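Local coordinates for 2,5-dihydroxypyridine 5,6-dioxygenase (Pseudomonas putida KT2440, PDB 7CUP), which catalyses the iron-dependent, dioxygenolytic opening of the 2,5-dihydroxypyridine ring between carbons 5 and 6, giving N-formylmaleamate in aerobic nicotinate degradation, at residues S163-P168 with D202-T207; S26-K31 with R89-A94. All coordinates share one frame; numbering follows the deposited sequence.

Overall arrangement
The two contacts lie on opposite sides of the chain's centre, their own centres about 41 Å apart and their nearest atoms about 31 Å apart, so they do not touch. Both segments of contact 2 come earlier in the chain than those of contact 1. Contact 2 (26-31 with 89-94) packs a helix and the turn after it against a strand of the parallel sheet, away from the metal site. Contact 1 (163-168 with 202-207) pairs edge strand 164-168 with the end of a loop leading into strand 207-210: the Phe165 side chain is about 10 Å from that of the iron ligand His265 and about 13 Å from the iron itself, too far for a direct part in binding the metal.

Contact 1: S163-P168 with D202-T207; sequences SDFHAP and DSAEGT
Asp164 and Thr207 pair through two backbone hydrogen bonds, Asp164 N to Thr207 O at 2.7 Å and Thr207 N to Asp164 O at 2.8 Å. The second is nearly straight at its hydrogen (172°), yet the donor stands well above the carbonyl plane. His166 and Glu205 repeat the exchange: His166 N reaches Glu205 O at 2.8 Å and Glu205 N reaches His166 O at 2.9 Å. Longer CA-H...O contacts fill in between, among them Gly206 CA to Asp164 O at 3.4 Å.

This is antiparallel beta pairing, with Phe165 and Gly206 as the non-hydrogen-bonded pair between the two hydrogen-bonded ones. It runs along strand 164-168, whose other edge is hydrogen-bonded to strand 154-158; the chain of 202-207 turns a corner at Gly206, directly opposite Phe165.

The apolar touches are few. With CG anti to the backbone N (chi1 176°), the Phe165 ring slants across to the facing segment, and CZ meets Ala204 CB at 3.7 Å; Ile231 packs on both residues. Farther along, the Pro168 ring sets CG 3.8 Å from Ser203 CB.

Polar side chains look elsewhere. Asp164 and His166 project from the same face and both hydrogen-bond His156, through OD2 and ND1. Glu205 bends at chi2 (-82°), carrying its carboxylate away to Lys233 N, while Ser163 OG bonds Val209 N.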
loop_
_atom_site.group_PDB
_atom_site.type_symbol
_atom_site.label_atom_id
_atom_site.label_comp_id
_atom_site.label_asym_id
_atom_site.label_seq_id
_atom_site.Cartn_x
_atom_site.Cartn_y
_atom_site.Cartn_z
ATOM N N SER A 163 -30.078 -42.777 -3.351
ATOM C CA SER A 163 -30.894 -41.617 -3.772
ATOM C C SER A 163 -32.057 -42.193 -4.577
ATOM O O SER A 163 -31.785 -43.068 -5.397
ATOM C CB SER A 163 -30.098 -40.593 -4.549
ATOM O OG SER A 163 -29.296 -39.830 -3.656
ATOM N N ASP A 164 -33.286 -41.768 -4.271
ATOM C CA ASP A 164 -34.522 -42.077 -5.039
ATOM C C ASP A 164 -35.476 -40.896 -4.844
ATOM O O ASP A 164 -36.185 -40.841 -3.843
ATOM C CB ASP A 164 -35.095 -43.433 -4.616
ATOM C CG ASP A 164 -36.188 -43.938 -5.547
ATOM O OD1 ASP A 164 -37.129 -44.562 -5.034
ATOM O OD2 ASP A 164 -36.090 -43.705 -6.772
ATOM N N PHE A 165 -35.403 -39.924 -5.745
ATOM C CA PHE A 165 -35.928 -38.550 -5.555
ATOM C C PHE A 165 -36.772 -38.181 -6.783
ATOM O O PHE A 165 -36.317 -38.395 -7.933
ATOM C CB PHE A 165 -34.752 -37.582 -5.340
ATOM C CG PHE A 165 -35.153 -36.137 -5.217
ATOM C CD1 PHE A 165 -35.765 -35.673 -4.063
ATOM C CD2 PHE A 165 -34.985 -35.266 -6.280
ATOM C CE1 PHE A 165 -36.165 -34.350 -3.961
ATOM C CE2 PHE A 165 -35.386 -33.945 -6.177
ATOM C CZ PHE A 165 -35.985 -33.493 -5.023
ATOM N N HIS A 166 -37.963 -37.637 -6.554
ATOM C CA HIS A 166 -38.892 -37.267 -7.651
ATOM C C HIS A 166 -39.309 -35.816 -7.479
ATOM O O HIS A 166 -39.746 -35.439 -6.376
ATOM C CB HIS A 166 -40.109 -38.210 -7.719
ATOM C CG HIS A 166 -40.830 -38.137 -9.030
ATOM N ND1 HIS A 166 -40.311 -38.671 -10.206
ATOM C CD2 HIS A 166 -42.012 -37.571 -9.370
ATOM C CE1 HIS A 166 -41.149 -38.449 -11.201
ATOM N NE2 HIS A 166 -42.201 -37.771 -10.713
ATOM N N ALA A 167 -39.203 -35.054 -8.563
ATOM C CA ALA A 167 -39.552 -33.617 -8.618
ATOM C C ALA A 167 -40.483 -33.352 -9.797
ATOM O O ALA A 167 -40.036 -33.209 -10.931
ATOM C CB ALA A 167 -38.289 -32.793 -8.732
ATOM N N PRO A 168 -41.805 -33.222 -9.568
ATOM C CA PRO A 168 -42.690 -32.701 -10.609
ATOM C C PRO A 168 -42.236 -31.289 -11.043
ATOM O O PRO A 168 -41.961 -30.435 -10.205
ATOM C CB PRO A 168 -44.078 -32.712 -9.941
ATOM C CG PRO A 168 -43.932 -33.677 -8.774
ATOM C CD PRO A 168 -42.504 -33.496 -8.303
ATOM N N ASP A 202 -44.493 -27.589 -3.048
ATOM C CA ASP A 202 -44.919 -28.676 -2.112
ATOM C C ASP A 202 -45.017 -30.052 -2.786
ATOM O O ASP A 202 -45.855 -30.851 -2.348
ATOM C CB ASP A 202 -46.245 -28.323 -1.443
ATOM C CG ASP A 202 -46.313 -26.870 -1.010
ATOM O OD1 ASP A 202 -45.491 -26.459 -0.133
ATOM O OD2 ASP A 202 -47.148 -26.143 -1.601
ATOM N N SER A 203 -44.127 -30.372 -3.723
ATOM C CA SER A 203 -44.241 -31.564 -4.602
ATOM C C SER A 203 -43.059 -32.525 -4.485
ATOM O O SER A 203 -43.293 -33.713 -4.711
ATOM C CB SER A 203 -44.406 -31.123 -6.005
ATOM O OG SER A 203 -45.315 -30.038 -6.020
ATOM N N ALA A 204 -41.829 -32.055 -4.243
ATOM C CA ALA A 204 -40.637 -32.939 -4.270
ATOM C C ALA A 204 -40.775 -34.010 -3.185
ATOM O O ALA A 204 -41.178 -33.660 -2.060
ATOM C CB ALA A 204 -39.353 -32.158 -4.114
ATOM N N GLU A 205 -40.371 -35.240 -3.519
ATOM C CA GLU A 205 -40.645 -36.489 -2.753
ATOM C C GLU A 205 -39.443 -37.431 -2.828
ATOM O O GLU A 205 -38.980 -37.682 -3.950
ATOM C CB GLU A 205 -41.841 -37.255 -3.353
ATOM C CG GLU A 205 -43.194 -36.700 -2.951
ATOM C CD GLU A 205 -43.693 -37.153 -1.590
ATOM O OE1 GLU A 205 -43.950 -36.287 -0.712
ATOM O OE2 GLU A 205 -43.845 -38.376 -1.413
ATOM N N GLY A 206 -39.032 -37.993 -1.694
ATOM C CA GLY A 206 -38.201 -39.216 -1.668
ATOM C C GLY A 206 -36.943 -39.046 -0.833
ATOM O O GLY A 206 -37.007 -38.359 0.202
ATOM N N THR A 207 -35.838 -39.638 -1.287
ATOM C CA THR A 207 -34.554 -39.747 -0.551
ATOM C C THR A 207 -33.407 -39.193 -1.412
ATOM O O THR A 207 -33.252 -39.622 -2.586
ATOM C CB THR A 207 -34.298 -41.205 -0.155
ATOM O OG1 THR A 207 -35.518 -41.642 0.433
ATOM C CG2 THR A 207 -33.168 -41.397 0.832
#

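Contact 2: S26-K31 with R89-A94; sequences SVAVLK and RALEAA
Ala28 against Ala94, and Leu30 against Leu91, make this a buried contact, its side-chain touches all apolar, between a strand and helix 85-92 with the turn that follows it. Strand 26-31 is an inner strand of the parallel sheet, flanked by 53-58 and 96-99, and the helix leads through 93-95 into the second of these neighbours. Ser26, Ala28 and Leu30 point toward 89-94, so the helix covers that face of the sheet; Val27 and Val29 point away, to helix 37-49. The result is an alpha/beta/alpha layering, with the strand order 2-1-3-4-5 seen in flavodoxin-like folds.

The two methyls, Ala28 CB and Ala94 CB, meet at 3.7 Å, and Ala94 CB is equally near Ala28 N. Ser26 O lies 3.7 Å from Ala94 C. Beyond them, Leu30 CD2 touches Leu91 CD1 at 4.0 Å, the two side chains crossing at about a right angle. Leu91 keeps CG beside its backbone N (chi1 -61°) and spreads both branches over the strand: CD1 goes to Leu30, while CD2 lies 4.3 Å from Ala28 CB. Tyr55 packs on Ala28 and Ala94, and Val97 on both leucines.

Backbone polar groups are served nearby, Ala28 by Leu96 of the adjoining strand and Ala94 O by Thr117 OG1. With no hydrogen bond across, the hold between the two segments comes from close fit and burial of methyl groups.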
loop_
_atom_site.group_PDB
_atom_site.type_symbol
_atom_site.label_atom_id
_atom_site.label_comp_id
_atom_site.label_asym_id
_atom_site.label_seq_id
_atom_site.Cartn_x
_atom_site.Cartn_y
_atom_site.Cartn_z
ATOM N N SER A 26 -21.261 0.585 -22.586
ATOM C CA SER A 26 -20.777 1.103 -21.285
ATOM C C SER A 26 -20.684 -0.046 -20.284
ATOM O O SER A 26 -21.626 -0.863 -20.171
ATOM C CB SER A 26 -21.650 2.204 -20.806
ATOM O OG SER A 26 -21.431 3.340 -21.624
ATOM N N VAL A 27 -19.554 -0.125 -19.615
ATOM C CA VAL A 27 -19.287 -1.158 -18.577
ATOM C C VAL A 27 -19.129 -0.459 -17.226
ATOM O O VAL A 27 -18.300 0.477 -17.117
ATOM C CB VAL A 27 -18.028 -1.959 -18.929
ATOM C CG1 VAL A 27 -17.700 -2.952 -17.822
ATOM C CG2 VAL A 27 -18.155 -2.647 -20.280
ATOM N N ALA A 28 -19.856 -0.922 -16.221
ATOM C CA ALA A 28 -19.639 -0.572 -14.808
ATOM C C ALA A 28 -18.997 -1.771 -14.112
ATOM O O ALA A 28 -19.533 -2.898 -14.208
ATOM C CB ALA A 28 -20.948 -0.180 -14.177
ATOM N N VAL A 29 -17.881 -1.523 -13.440
ATOM C CA VAL A 29 -17.186 -2.525 -12.594
ATOM C C VAL A 29 -17.594 -2.237 -11.151
ATOM O O VAL A 29 -17.223 -1.177 -10.620
ATOM C CB VAL A 29 -15.661 -2.541 -12.787
ATOM C CG1 VAL A 29 -15.043 -3.633 -11.924
ATOM C CG2 VAL A 29 -15.295 -2.740 -14.245
ATOM N N LEU A 30 -18.436 -3.115 -10.607
ATOM C CA LEU A 30 -18.998 -3.001 -9.238
ATOM C C LEU A 30 -18.045 -3.675 -8.252
ATOM O O LEU A 30 -17.648 -4.851 -8.478
ATOM C CB LEU A 30 -20.357 -3.672 -9.205
ATOM C CG LEU A 30 -20.973 -3.725 -7.814
ATOM C CD1 LEU A 30 -21.164 -2.323 -7.227
ATOM C CD2 LEU A 30 -22.267 -4.501 -7.870
ATOM N N LYS A 31 -17.661 -2.953 -7.218
ATOM C CA LYS A 31 -16.717 -3.501 -6.209
ATOM C C LYS A 31 -17.095 -3.016 -4.813
ATOM O O LYS A 31 -17.868 -2.059 -4.701
ATOM C CB LYS A 31 -15.277 -3.075 -6.531
ATOM C CG LYS A 31 -15.060 -1.574 -6.580
ATOM C CD LYS A 31 -13.618 -1.199 -6.783
ATOM C CE LYS A 31 -13.372 0.282 -6.659
ATOM N NZ LYS A 31 -11.918 0.543 -6.657
ATOM N N ARG A 89 -29.432 2.681 -9.861
ATOM C CA ARG A 89 -29.523 3.438 -11.149
ATOM C C ARG A 89 -28.123 3.624 -11.752
ATOM O O ARG A 89 -28.009 3.802 -12.968
ATOM C CB ARG A 89 -30.193 4.809 -10.962
ATOM C CG ARG A 89 -31.661 4.771 -10.554
ATOM C CD ARG A 89 -32.495 4.580 -11.789
ATOM N NE ARG A 89 -33.931 4.413 -11.617
ATOM C CZ ARG A 89 -34.799 5.396 -11.421
ATOM N NH1 ARG A 89 -34.405 6.644 -11.261
ATOM N NH2 ARG A 89 -36.079 5.122 -11.334
ATOM N N ALA A 90 -27.082 3.673 -10.925
ATOM C CA ALA A 90 -25.694 3.858 -11.400
ATOM C C ALA A 90 -25.266 2.612 -12.169
ATOM O O ALA A 90 -24.540 2.734 -13.178
ATOM C CB ALA A 90 -24.772 4.177 -10.241
ATOM N N LEU A 91 -25.788 1.458 -11.784
ATOM C CA LEU A 91 -25.530 0.175 -12.486
ATOM C C LEU A 91 -26.458 0.042 -13.702
ATOM O O LEU A 91 -25.976 -0.407 -14.747
ATOM C CB LEU A 91 -25.729 -0.964 -11.490
ATOM C CG LEU A 91 -24.786 -0.921 -10.288
ATOM C CD1 LEU A 91 -25.108 -2.038 -9.317
ATOM C CD2 LEU A 91 -23.328 -1.022 -10.712
ATOM N N GLU A 92 -27.733 0.418 -13.573
ATOM C CA GLU A 92 -28.717 0.422 -14.702
ATOM C C GLU A 92 -28.242 1.293 -15.867
ATOM O O GLU A 92 -28.620 1.006 -17.020
ATOM C CB GLU A 92 -30.075 0.913 -14.205
ATOM C CG GLU A 92 -30.744 -0.118 -13.355
ATOM C CD GLU A 92 -32.090 0.310 -12.807
ATOM O OE1 GLU A 92 -32.528 1.442 -13.059
ATOM O OE2 GLU A 92 -32.701 -0.514 -12.153
ATOM N N ALA A 93 -27.449 2.320 -15.575
ATOM C CA ALA A 93 -26.845 3.215 -16.595
ATOM C C ALA A 93 -25.970 2.419 -17.551
ATOM O O ALA A 93 -25.887 2.816 -18.706
ATOM C CB ALA A 93 -26.052 4.325 -15.937
ATOM N N ALA A 94 -25.315 1.353 -17.080
ATOM C CA ALA A 94 -24.332 0.568 -17.860
ATOM C C ALA A 94 -25.045 -0.399 -18.810
ATOM O O ALA A 94 -26.156 -0.868 -18.486
ATOM C CB ALA A 94 -23.430 -0.195 -16.915
#